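Local atomic coordinates of endo-1,4-beta-xylanase (PDB entry 1H12), a protein that hydrolyses the beta-1,4 linkages of xylan as a cold-adapted family 8 glycoside hydrolase, and probably also cleaves related beta-glucans. Residues G10-G15 / A213-N218; M84-M89 / A389-S394; L183-I188 / S256-S261; M287-D292 / S304-A309. All blocks are in the same frame, centred on the assembly; numbering follows the deposited sequence.

Contact 1: residues G10-G15 / A213-N218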
loop_
_atom_site.group_PDB
_atom_site.type_symbol
_atom_site.label_atom_id
_atom_site.label_comp_id
_atom_site.label_asym_id
_atom_site.label_seq_id
_atom_site.Cartn_x
_atom_site.Cartn_y
_atom_site.Cartn_z
ATOM N N GLY A 10 -11.994 13.833 9.004
ATOM C CA GLY A 10 -10.629 13.290 8.879
ATOM C C GLY A 10 -9.520 14.231 9.337
ATOM O O GLY A 10 -9.684 15.464 9.369
ATOM N N ALA A 11 -8.376 13.646 9.609
ATOM C CA ALA A 11 -7.169 14.380 9.954
ATOM C C ALA A 11 -6.736 15.314 8.833
ATOM O O ALA A 11 -6.147 16.378 9.119
ATOM C CB ALA A 11 -6.056 13.386 10.249
ATOM N N TYR A 12 -7.003 14.972 7.614
ATOM C CA TYR A 12 -6.655 15.883 6.484
ATOM C C TYR A 12 -7.388 17.199 6.610
ATOM O O TYR A 12 -6.795 18.256 6.284
ATOM C CB TYR A 12 -6.910 15.174 5.150
ATOM C CG TYR A 12 -6.406 15.846 3.921
ATOM C CD1 TYR A 12 -5.262 16.629 3.901
ATOM C CD2 TYR A 12 -7.056 15.648 2.746
ATOM C CE1 TYR A 12 -4.792 17.192 2.692
ATOM C CE2 TYR A 12 -6.604 16.206 1.555
ATOM C CZ TYR A 12 -5.463 16.968 1.536
ATOM O OH TYR A 12 -5.065 17.527 0.331
ATOM N N SER A 13 -8.645 17.129 7.030
ATOM C CA SER A 13 -9.383 18.391 7.200
ATOM C C SER A 13 -9.148 19.060 8.524
ATOM O O SER A 13 -9.131 20.322 8.572
ATOM C CB SER A 13 -10.878 18.064 7.085
ATOM O OG SER A 13 -11.225 17.588 5.802
ATOM N N SER A 14 -8.976 18.337 9.606
ATOM C CA SER A 14 -8.893 18.982 10.930
ATOM C C SER A 14 -7.495 19.290 11.331
ATOM O O SER A 14 -7.286 20.168 12.155
ATOM C CB SER A 14 -9.488 18.047 11.978
ATOM O OG SER A 14 -8.628 16.911 12.085
ATOM N N GLY A 15 -6.532 18.588 10.767
ATOM C CA GLY A 15 -5.159 18.642 11.178
ATOM C C GLY A 15 -4.847 17.848 12.389
ATOM O O GLY A 15 -3.707 17.855 12.844
ATOM N N ALA A 213 -6.480 15.601 -5.793
ATOM C CA ALA A 213 -7.380 16.670 -6.235
ATOM C C ALA A 213 -6.955 18.032 -5.704
ATOM O O ALA A 213 -7.062 19.030 -6.405
ATOM C CB ALA A 213 -8.812 16.370 -5.789
ATOM N N ASN A 214 -6.495 18.070 -4.460
ATOM C CA ASN A 214 -6.080 19.309 -3.836
ATOM C C ASN A 214 -4.689 19.780 -4.227
ATOM O O ASN A 214 -4.252 20.842 -3.805
ATOM C CB ASN A 214 -6.179 19.196 -2.331
ATOM C CG ASN A 214 -7.598 19.149 -1.839
ATOM O OD1 ASN A 214 -8.549 19.519 -2.588
ATOM N ND2 ASN A 214 -7.773 18.700 -0.621
ATOM N N ASN A 215 -3.975 18.974 -5.008
ATOM C CA ASN A 215 -2.588 19.254 -5.374
ATOM C C ASN A 215 -2.348 19.376 -6.852
ATOM O O ASN A 215 -1.202 19.524 -7.264
ATOM C CB ASN A 215 -1.654 18.244 -4.701
ATOM C CG ASN A 215 -1.469 18.549 -3.247
ATOM O OD1 ASN A 215 -0.542 19.312 -2.904
ATOM N ND2 ASN A 215 -2.333 18.042 -2.363
ATOM N N VAL A 216 -3.407 19.356 -7.654
ATOM C CA VAL A 216 -3.293 19.639 -9.103
ATOM C C VAL A 216 -3.658 21.144 -9.281
ATOM O O VAL A 216 -4.266 21.701 -8.467
ATOM C CB VAL A 216 -4.132 18.691 -9.936
ATOM C CG1 VAL A 216 -3.559 17.293 -9.835
ATOM C CG2 VAL A 216 -5.606 18.740 -9.579
ATOM N N THR A 217 -3.381 21.669 -10.463
ATOM C CA THR A 217 -3.619 23.117 -10.646
ATOM C C THR A 217 -4.473 23.434 -11.812
ATOM O O THR A 217 -4.317 24.527 -12.317
ATOM C CB THR A 217 -2.440 23.973 -10.898
ATOM O OG1 THR A 217 -1.780 23.353 -12.034
ATOM C CG2 THR A 217 -1.468 24.012 -9.631
ATOM N N ASN A 218 -5.414 22.608 -12.134
ATOM C CA ASN A 218 -6.487 22.975 -13.046
ATOM C C ASN A 218 -7.798 22.369 -12.536
ATOM O O ASN A 218 -7.828 21.292 -11.954
ATOM C CB ASN A 218 -6.175 22.601 -14.480
ATOM C CG ASN A 218 -6.175 21.040 -14.758
ATOM O OD1 ASN A 218 -7.205 20.460 -15.149
ATOM N ND2 ASN A 218 -5.010 20.332 -14.539
#
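The ring of Y12 and the side-chain amide of N214 lie alongside each other, pointing opposite ways, their planes 40° apart. N214 ND2 reaches the hydroxyl end of the ring obliquely, 3.5 Å from Y12 CE2. The same ring also makes an edge-to-face contact with F399. Y12 CG lies anti to the backbone N (chi1 -170°), which carries the ring away from the short helix 11-14 and toward N214 on helix 206-215. There N214 ND2 donates to Y12 OH at 3.1 Å, with an N-H...O angle of 157°. The hydroxyl lies close to the amide plane of N214. The CB of N214 also comes within 3.3 Å of Y12 OH. N215 is a looser neighbour: its ND2 is 3.9 Å from Y12 OH and makes no bond to it. N215 ND2 instead bonds to Y211 O and N401 OD1. N215 OD1 meets the backbone N of N402. The contact thus joins the N-terminal part of the chain, helix 206-215 and the C-terminal tail. The phenol oxygen accepts from N214 and pairs with the side-chain oxygen OD1 of N401, so it is held from two sequence-distant points, which should fix the ring end in place.

Contact 2: residues M84-M89 / A389-S394; sequences MTAAVM and AMLHVS
L391 reaches across from helix 379-392 to helix 77-89 with a single methyl, CD1, which meets both A86 and M89. The interaction between the segments is apolar throughout. L391 CD1 lies 3.6 Å from A86 CA and 3.9 Å from A86 CB, so it rests against the helix backbone itself. The small alanine side chain allows this close approach. The same methyl is 4.1 Å from M89 CB, one helical turn further on. The leucine is extended, with CD1 anti to CA (chi2 167°), which sends this branch toward the other helix. M89 contributes only the root of its side chain. Its chain bends at chi2 (-54°) and leads away, and M89 also touches F151 of helix 143-160.

Hydrogen bonds do not cross this contact; they lie around it. V88 O accepts from R159 NH2, and V393 pairs through its backbone with A21.

All three touching residues are buried, inside the helical core of this family, an (alpha/alpha)6 barrel. L391 also touches L90 and N396. With no polar group meeting another across the contact, the two helices are held here by van der Waals packing and the exclusion of water.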
loop_
_atom_site.group_PDB
_atom_site.type_symbol
_atom_site.label_atom_id
_atom_site.label_comp_id
_atom_site.label_asym_id
_atom_site.label_seq_id
_atom_site.Cartn_x
_atom_site.Cartn_y
_atom_site.Cartn_z
ATOM N N MET A 84 9.662 4.931 -0.721
ATOM C CA MET A 84 9.648 6.383 -0.878
ATOM C C MET A 84 8.640 7.044 0.053
ATOM O O MET A 84 8.893 8.108 0.636
ATOM C CB MET A 84 9.332 6.755 -2.336
ATOM C CG MET A 84 10.505 6.526 -3.294
ATOM S SD MET A 84 10.035 6.584 -5.021
ATOM C CE MET A 84 9.304 8.230 -5.118
ATOM N N THR A 85 7.475 6.436 0.185
ATOM C CA THR A 85 6.444 6.959 1.047
ATOM C C THR A 85 6.922 7.007 2.500
ATOM O O THR A 85 6.754 7.996 3.200
ATOM C CB THR A 85 5.155 6.165 0.871
ATOM O OG1 THR A 85 4.717 6.254 -0.478
ATOM C CG2 THR A 85 4.046 6.698 1.747
ATOM N N ALA A 86 7.533 5.918 2.953
ATOM C CA ALA A 86 8.061 5.909 4.291
ATOM C C ALA A 86 9.100 6.988 4.493
ATOM O O ALA A 86 9.129 7.691 5.520
ATOM C CB ALA A 86 8.649 4.528 4.605
ATOM N N ALA A 87 10.005 7.126 3.525
ATOM C CA ALA A 87 11.067 8.127 3.637
ATOM C C ALA A 87 10.509 9.539 3.758
ATOM O O ALA A 87 10.957 10.322 4.582
ATOM C CB ALA A 87 12.014 7.971 2.430
ATOM N N VAL A 88 9.526 9.914 2.910
ATOM C CA VAL A 88 9.034 11.292 2.973
ATOM C C VAL A 88 8.343 11.545 4.303
ATOM O O VAL A 88 8.444 12.648 4.849
ATOM C CB VAL A 88 8.196 11.690 1.759
ATOM C CG1 VAL A 88 6.850 11.002 1.676
ATOM C CG2 VAL A 88 8.011 13.198 1.705
ATOM N N MET A 89 7.651 10.565 4.863
ATOM C CA MET A 89 6.975 10.777 6.135
ATOM C C MET A 89 7.951 11.056 7.275
ATOM O O MET A 89 7.592 11.746 8.239
ATOM C CB MET A 89 6.091 9.592 6.498
ATOM C CG MET A 89 4.902 9.373 5.545
ATOM S SD MET A 89 3.896 10.862 5.351
ATOM C CE MET A 89 3.005 10.379 3.904
ATOM N N ALA A 389 2.888 0.450 8.557
ATOM C CA ALA A 389 2.007 0.406 9.712
ATOM C C ALA A 389 2.601 1.208 10.900
ATOM O O ALA A 389 1.879 1.879 11.622
ATOM C CB ALA A 389 1.771 -1.012 10.129
ATOM N N MET A 390 3.922 1.097 11.100
ATOM C CA MET A 390 4.548 1.852 12.151
ATOM C C MET A 390 4.286 3.337 12.006
ATOM O O MET A 390 4.073 4.036 13.012
ATOM C CB MET A 390 6.057 1.564 12.241
ATOM C CG MET A 390 6.420 0.309 13.000
ATOM S SD MET A 390 5.830 0.280 14.702
ATOM C CE MET A 390 6.380 1.544 15.105
ATOM N N LEU A 391 4.305 3.865 10.774
ATOM C CA LEU A 391 3.965 5.223 10.518
ATOM C C LEU A 391 2.482 5.520 10.814
ATOM O O LEU A 391 2.144 6.526 11.478
ATOM C CB LEU A 391 4.309 5.622 9.074
ATOM C CG LEU A 391 5.762 5.441 8.733
ATOM C CD1 LEU A 391 5.933 5.539 7.221
ATOM C CD2 LEU A 391 6.628 6.485 9.431
ATOM N N HIS A 392 1.598 4.657 10.334
ATOM C CA HIS A 392 0.192 4.849 10.508
ATOM C C HIS A 392 -0.282 4.838 11.937
ATOM O O HIS A 392 -1.272 5.510 12.239
ATOM C CB HIS A 392 -0.593 3.782 9.740
ATOM C CG HIS A 392 -0.733 4.052 8.284
ATOM N ND1 HIS A 392 -1.439 5.127 7.815
ATOM C CD2 HIS A 392 -0.270 3.350 7.214
ATOM C CE1 HIS A 392 -1.384 5.077 6.479
ATOM N NE2 HIS A 392 -0.690 4.007 6.084
ATOM N N VAL A 393 0.358 4.054 12.782
ATOM C CA VAL A 393 -0.121 3.885 14.170
ATOM C C VAL A 393 0.556 4.810 15.152
ATOM O O VAL A 393 0.258 4.768 16.347
ATOM C CB VAL A 393 -0.019 2.418 14.658
ATOM C CG1 VAL A 393 -0.723 1.468 13.730
ATOM C CG2 VAL A 393 1.403 1.992 14.948
ATOM N N SER A 394 1.454 5.665 14.670
ATOM C CA SER A 394 2.203 6.603 15.509
ATOM C C SER A 394 1.909 8.048 15.134
ATOM O O SER A 394 2.651 8.958 15.594
ATOM C CB SER A 394 3.665 6.301 15.383
ATOM O OG SER A 394 4.101 6.547 14.018
#

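Contact 3: residues L183-I188 / S256-S261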
loop_
_atom_site.group_PDB
_atom_site.type_symbol
_atom_site.label_atom_id
_atom_site.label_comp_id
_atom_site.label_asym_id
_atom_site.label_seq_id
_atom_site.Cartn_x
_atom_site.Cartn_y
_atom_site.Cartn_z
ATOM N N LEU A 183 -3.864 3.879 -16.680
ATOM C CA LEU A 183 -4.120 2.954 -15.578
ATOM C C LEU A 183 -5.510 3.068 -14.984
ATOM O O LEU A 183 -5.746 2.541 -13.906
ATOM C CB LEU A 183 -3.058 3.067 -14.481
ATOM C CG LEU A 183 -1.588 2.995 -14.953
ATOM C CD1 LEU A 183 -0.676 3.184 -13.785
ATOM C CD2 LEU A 183 -1.325 1.688 -15.653
ATOM N N MET A 184 -6.439 3.704 -15.689
ATOM C CA MET A 184 -7.798 3.925 -15.225
ATOM C C MET A 184 -8.804 3.393 -16.246
ATOM O O MET A 184 -8.600 3.478 -17.464
ATOM C CB MET A 184 -8.092 5.411 -14.966
ATOM C CG MET A 184 -7.413 5.977 -13.757
ATOM S SD MET A 184 -8.412 5.433 -12.295
ATOM C CE MET A 184 -7.538 6.151 -10.951
ATOM N N GLU A 185 -9.906 2.880 -15.762
ATOM C CA GLU A 185 -11.091 2.605 -16.599
ATOM C C GLU A 185 -12.277 3.218 -15.889
ATOM O O GLU A 185 -12.625 2.856 -14.782
ATOM C CB GLU A 185 -11.355 1.137 -16.818
ATOM C CG GLU A 185 -12.494 0.942 -17.827
ATOM C CD GLU A 185 -12.904 -0.457 -18.086
ATOM O OE1 GLU A 185 -12.406 -1.416 -17.551
ATOM O OE2 GLU A 185 -13.833 -0.634 -18.919
ATOM N N ASN A 186 -12.953 4.154 -16.556
ATOM C CA ASN A 186 -14.142 4.771 -15.945
ATOM C C ASN A 186 -13.835 5.286 -14.536
ATOM O O ASN A 186 -14.649 5.103 -13.627
ATOM C CB ASN A 186 -15.352 3.752 -15.897
ATOM C CG ASN A 186 -15.745 3.127 -17.289
ATOM O OD1 ASN A 186 -15.524 3.768 -18.350
ATOM N ND2 ASN A 186 -16.244 1.811 -17.271
ATOM N N GLN A 187 -12.648 5.888 -14.324
ATOM C CA GLN A 187 -12.288 6.493 -13.045
ATOM C C GLN A 187 -12.096 5.472 -11.919
ATOM O O GLN A 187 -12.104 5.870 -10.788
ATOM C CB GLN A 187 -13.251 7.603 -12.672
ATOM C CG GLN A 187 -13.171 8.804 -13.631
ATOM C CD GLN A 187 -14.140 9.888 -13.339
ATOM O OE1 GLN A 187 -15.313 9.571 -13.111
ATOM N NE2 GLN A 187 -13.694 11.098 -13.129
ATOM N N ILE A 188 -11.864 4.220 -12.276
ATOM C CA ILE A 188 -11.507 3.171 -11.336
ATOM C C ILE A 188 -10.140 2.619 -11.737
ATOM O O ILE A 188 -9.894 2.242 -12.893
ATOM C CB ILE A 188 -12.538 2.047 -11.317
ATOM C CG1 ILE A 188 -13.872 2.611 -10.723
ATOM C CG2 ILE A 188 -12.063 0.903 -10.455
ATOM C CD1 ILE A 188 -14.977 1.710 -10.783
ATOM N N SER A 256 -11.668 -7.899 -8.243
ATOM C CA SER A 256 -13.052 -7.536 -8.253
ATOM C C SER A 256 -13.457 -6.971 -9.595
ATOM O O SER A 256 -12.652 -6.298 -10.280
ATOM C CB SER A 256 -13.297 -6.435 -7.183
ATOM O OG SER A 256 -14.639 -6.000 -7.096
ATOM N N ARG A 257 -14.704 -7.153 -9.964
ATOM C CA ARG A 257 -15.289 -6.392 -11.052
ATOM C C ARG A 257 -15.576 -4.974 -10.602
ATOM O O ARG A 257 -15.487 -4.648 -9.413
ATOM C CB ARG A 257 -16.587 -7.090 -11.553
ATOM C CG ARG A 257 -16.319 -8.511 -11.964
ATOM C CD ARG A 257 -15.283 -8.555 -13.047
ATOM N NE ARG A 257 -15.136 -9.877 -13.677
ATOM C CZ ARG A 257 -14.316 -10.114 -14.659
ATOM N NH1 ARG A 257 -13.545 -9.144 -15.143
ATOM N NH2 ARG A 257 -14.211 -11.317 -15.192
ATOM N N LEU A 258 -15.946 -4.099 -11.540
ATOM C CA LEU A 258 -16.133 -2.683 -11.223
ATOM C C LEU A 258 -17.351 -2.400 -10.396
ATOM O O LEU A 258 -17.458 -1.348 -9.821
ATOM C CB LEU A 258 -16.054 -1.855 -12.491
ATOM C CG LEU A 258 -14.760 -1.921 -13.256
ATOM C CD1 LEU A 258 -14.726 -0.846 -14.318
ATOM C CD2 LEU A 258 -13.515 -1.917 -12.488
ATOM N N ASP A 259 -18.262 -3.381 -10.269
ATOM C CA ASP A 259 -19.415 -3.299 -9.383
ATOM C C ASP A 259 -19.115 -3.827 -7.969
ATOM O O ASP A 259 -20.033 -3.919 -7.136
ATOM C CB ASP A 259 -20.635 -3.949 -9.989
ATOM C CG ASP A 259 -20.524 -5.408 -10.068
ATOM O OD1 ASP A 259 -19.467 -6.031 -9.775
ATOM O OD2 ASP A 259 -21.494 -6.073 -10.534
ATOM N N GLY A 260 -17.884 -4.238 -7.715
ATOM C CA GLY A 260 -17.469 -4.789 -6.443
ATOM C C GLY A 260 -17.565 -6.286 -6.331
ATOM O O GLY A 260 -17.185 -6.850 -5.290
ATOM N N SER A 261 -18.070 -6.971 -7.344
ATOM C CA SER A 261 -18.223 -8.402 -7.266
ATOM C C SER A 261 -16.864 -9.093 -7.288
ATOM O O SER A 261 -16.089 -8.885 -8.227
ATOM C CB SER A 261 -19.011 -8.947 -8.487
ATOM O OG SER A 261 -20.312 -8.433 -8.516
#
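I188 and L258 form the close part of this contact. The two side chains lie alongside each other, pointing opposite ways. I188 CG2 lies 3.8 Å from L258 CD2. I188 CD1 is 4.1 Å from L258 CB and as far from L258 O, so the isoleucine meets both the root and one tip of the leucine. I188 CG2 is anti to the backbone N while CG1 is anti to the carbonyl carbon (chi1 -67°), and both branches are used. T199 and H204 also touch I188.

I188 begins the second strand of a beta hairpin with a two-residue loop, N186 and Q187. E185 to I188 make a type I' turn, and E185 and I188 pair through their backbones in both directions. L258 is presented by another turn, of type I, from R257 to G260. R257 O accepts both from G260 N and from S256 OG, the latter on a lone pair in the carbonyl plane. D259 forms an Asx turn: its OD1 accepts from S261 N at 3.0 Å and from S261 OG at 2.8 Å, both from one face of the carboxylate. These bonds hold the loop that carries the leucine.

The other side is looser. E185 crosses L258 at about a right angle, and its OE1 stands 4.0 Å from L258 CD1, only a loose van der Waals approach. That oxygen accepts instead from N197 N. N197 also meets the other segment, through its OD1 to L258 N and its O to R257 NH1. N186 is exposed to solvent; its ND2 comes no nearer than 4.3 Å to L258 CD1.

Contact 4: residues M287-D292 / S304-A309; sequences MNVGLD and SAVNKA
A305 and V306 of helix 300-318 face V289 of helix 283-296, and both meet the same branch of it. The two helices follow each other in the chain and run antiparallel here, as a helical hairpin. Taken in order, A305 comes first. Its CB lies 4.5 Å from V289 CG1, a distant contact at the margin of the packing. F240 of helix 219-243 touches both A305 and V289, so a third helix closes this side.

V306 is next and makes the closer contact. Its CG1 is 3.7 Å from V289 CG1 and 4.1 Å from V289 CB. The valines overlap flank to flank. V289 CG1 is anti to the backbone N (chi1 174°), which turns it toward both A305 and V306. V306 CG1 is anti to the carbonyl carbon and points across to meet it. V306 has a second deposited conformer, so the exact distance to its methyl holds for one copy only. V306 also touches A354.

Beyond V306 the helix turns its side chains to other parts of the fold. N307 ND2 bonds to T356 OG1, and A309 packs on L251. On the first helix, D292 makes a salt bridge to R233 and a hydrogen bond to H302.

The touching residues are two valines and an alanine, all buried. No hydrogen bond joins the two segments. Adhesion between them rests on methyl-to-methyl packing, while charged and amide groups find their partners outside it.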
loop_
_atom_site.group_PDB
_atom_site.type_symbol
_atom_site.label_atom_id
_atom_site.label_comp_id
_atom_site.label_asym_id
_atom_site.label_seq_id
_atom_site.Cartn_x
_atom_site.Cartn_y
_atom_site.Cartn_z
ATOM N N MET A 287 -6.374 -2.232 5.753
ATOM C CA MET A 287 -5.386 -1.202 6.048
ATOM C C MET A 287 -5.779 0.120 5.350
ATOM O O MET A 287 -5.752 1.181 5.981
ATOM C CB MET A 287 -4.008 -1.662 5.585
ATOM C CG MET A 287 -2.888 -0.750 5.846
ATOM S SD MET A 287 -1.365 -1.365 5.166
ATOM C CE MET A 287 -1.418 -1.378 3.570
ATOM N N ASN A 288 -6.121 0.023 4.072
ATOM C CA ASN A 288 -6.536 1.183 3.313
ATOM C C ASN A 288 -7.818 1.794 3.852
ATOM O O ASN A 288 -7.988 3.010 3.825
ATOM C CB ASN A 288 -6.725 0.821 1.856
ATOM C CG ASN A 288 -5.476 0.400 1.146
ATOM O OD1 ASN A 288 -4.350 0.761 1.550
ATOM N ND2 ASN A 288 -5.644 -0.332 0.050
ATOM N N VAL A 289 -8.746 0.961 4.312
ATOM C CA VAL A 289 -9.988 1.451 4.925
ATOM C C VAL A 289 -9.649 2.236 6.209
ATOM O O VAL A 289 -10.215 3.301 6.438
ATOM C CB VAL A 289 -10.970 0.307 5.162
ATOM C CG1 VAL A 289 -12.194 0.781 5.931
ATOM C CG2 VAL A 289 -11.405 -0.321 3.862
ATOM N N GLY A 290 -8.758 1.705 7.032
ATOM C CA GLY A 290 -8.291 2.437 8.224
ATOM C C GLY A 290 -7.651 3.773 7.849
ATOM O O GLY A 290 -7.906 4.801 8.478
ATOM N N LEU A 291 -6.754 3.752 6.854
ATOM C CA LEU A 291 -6.138 4.951 6.364
ATOM C C LEU A 291 -7.201 5.989 5.978
ATOM O O LEU A 291 -7.145 7.145 6.379
ATOM C CB LEU A 291 -5.195 4.592 5.199
ATOM C CG LEU A 291 -4.412 5.675 4.529
ATOM C CD1 LEU A 291 -3.372 5.012 3.612
ATOM C CD2 LEU A 291 -5.223 6.669 3.722
ATOM N N ASP A 292 -8.167 5.551 5.178
ATOM C CA ASP A 292 -9.189 6.443 4.695
ATOM C C ASP A 292 -10.012 7.008 5.847
ATOM O O ASP A 292 -10.344 8.218 5.866
ATOM C CB ASP A 292 -10.067 5.787 3.674
ATOM C CG ASP A 292 -10.905 6.795 2.925
ATOM O OD1 ASP A 292 -12.165 6.768 3.047
ATOM O OD2 ASP A 292 -10.318 7.635 2.217
ATOM N N SER A 304 -18.086 -0.972 9.565
ATOM C CA SER A 304 -18.618 -2.295 9.308
ATOM C C SER A 304 -17.582 -3.169 8.599
ATOM O O SER A 304 -17.404 -4.337 8.911
ATOM C CB SER A 304 -19.916 -2.162 8.466
ATOM O OG SER A 304 -20.447 -3.408 8.141
ATOM N N ALA A 305 -16.919 -2.618 7.592
ATOM C CA ALA A 305 -15.924 -3.381 6.829
ATOM C C ALA A 305 -14.856 -3.937 7.754
ATOM O O ALA A 305 -14.554 -5.134 7.713
ATOM C CB ALA A 305 -15.284 -2.486 5.767
ATOM N N VAL A 306 -14.288 -3.055 8.572
ATOM C CA VAL A 306 -13.209 -3.524 9.447
ATOM C C VAL A 306 -13.714 -4.394 10.587
ATOM O O VAL A 306 -13.096 -5.430 10.882
ATOM C CB VAL A 306 -12.260 -2.409 9.900
ATOM C CG1 VAL A 306 -11.766 -1.625 8.644
ATOM C CG2 VAL A 306 -12.820 -1.524 10.924
ATOM N N ASN A 307 -14.787 -4.012 11.229
ATOM C CA ASN A 307 -15.274 -4.794 12.343
ATOM C C ASN A 307 -15.605 -6.221 11.890
ATOM O O ASN A 307 -15.281 -7.186 12.593
ATOM C CB ASN A 307 -16.525 -4.156 12.972
ATOM C CG ASN A 307 -16.252 -2.930 13.790
ATOM O OD1 ASN A 307 -15.151 -2.694 14.319
ATOM N ND2 ASN A 307 -17.320 -2.119 13.983
ATOM N N LYS A 308 -16.228 -6.378 10.727
ATOM C CA LYS A 308 -16.606 -7.707 10.267
ATOM C C LYS A 308 -15.371 -8.489 9.799
ATOM O O LYS A 308 -15.325 -9.733 9.987
ATOM C CB LYS A 308 -17.674 -7.644 9.186
ATOM C CG LYS A 308 -19.008 -7.140 9.692
ATOM C CD LYS A 308 -19.938 -6.719 8.522
ATOM C CE LYS A 308 -20.310 -7.695 7.473
ATOM N NZ LYS A 308 -21.119 -8.783 8.184
ATOM N N ALA A 309 -14.416 -7.849 9.144
ATOM C CA ALA A 309 -13.218 -8.567 8.669
ATOM C C ALA A 309 -12.393 -9.048 9.852
ATOM O O ALA A 309 -11.956 -10.195 9.892
ATOM C CB ALA A 309 -12.416 -7.672 7.759
#

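Overall arrangement
Contacts 1, 2 and 4 join helices, and contact 3 joins two turns near the surface. Contacts 2 and 3 are the farthest apart, about 28 Å between centres, on opposite sides of the chain's centre. Contacts 2 and 4 are about 18 Å apart between centres and touch, where H392 CE1 lies 3.5 Å from L291 CD1. Helix 219-243 borders contacts 1, 3 and 4. Along the chain, contact 1 crosses contacts 2 and 3 and closes before contact 4 opens, while contacts 3 and 4 both fall within the span between the segments of contact 2. The contacts join the N-terminal segment, surface turns and neighbouring helices around the (alpha/alpha)6 barrel of this enzyme family.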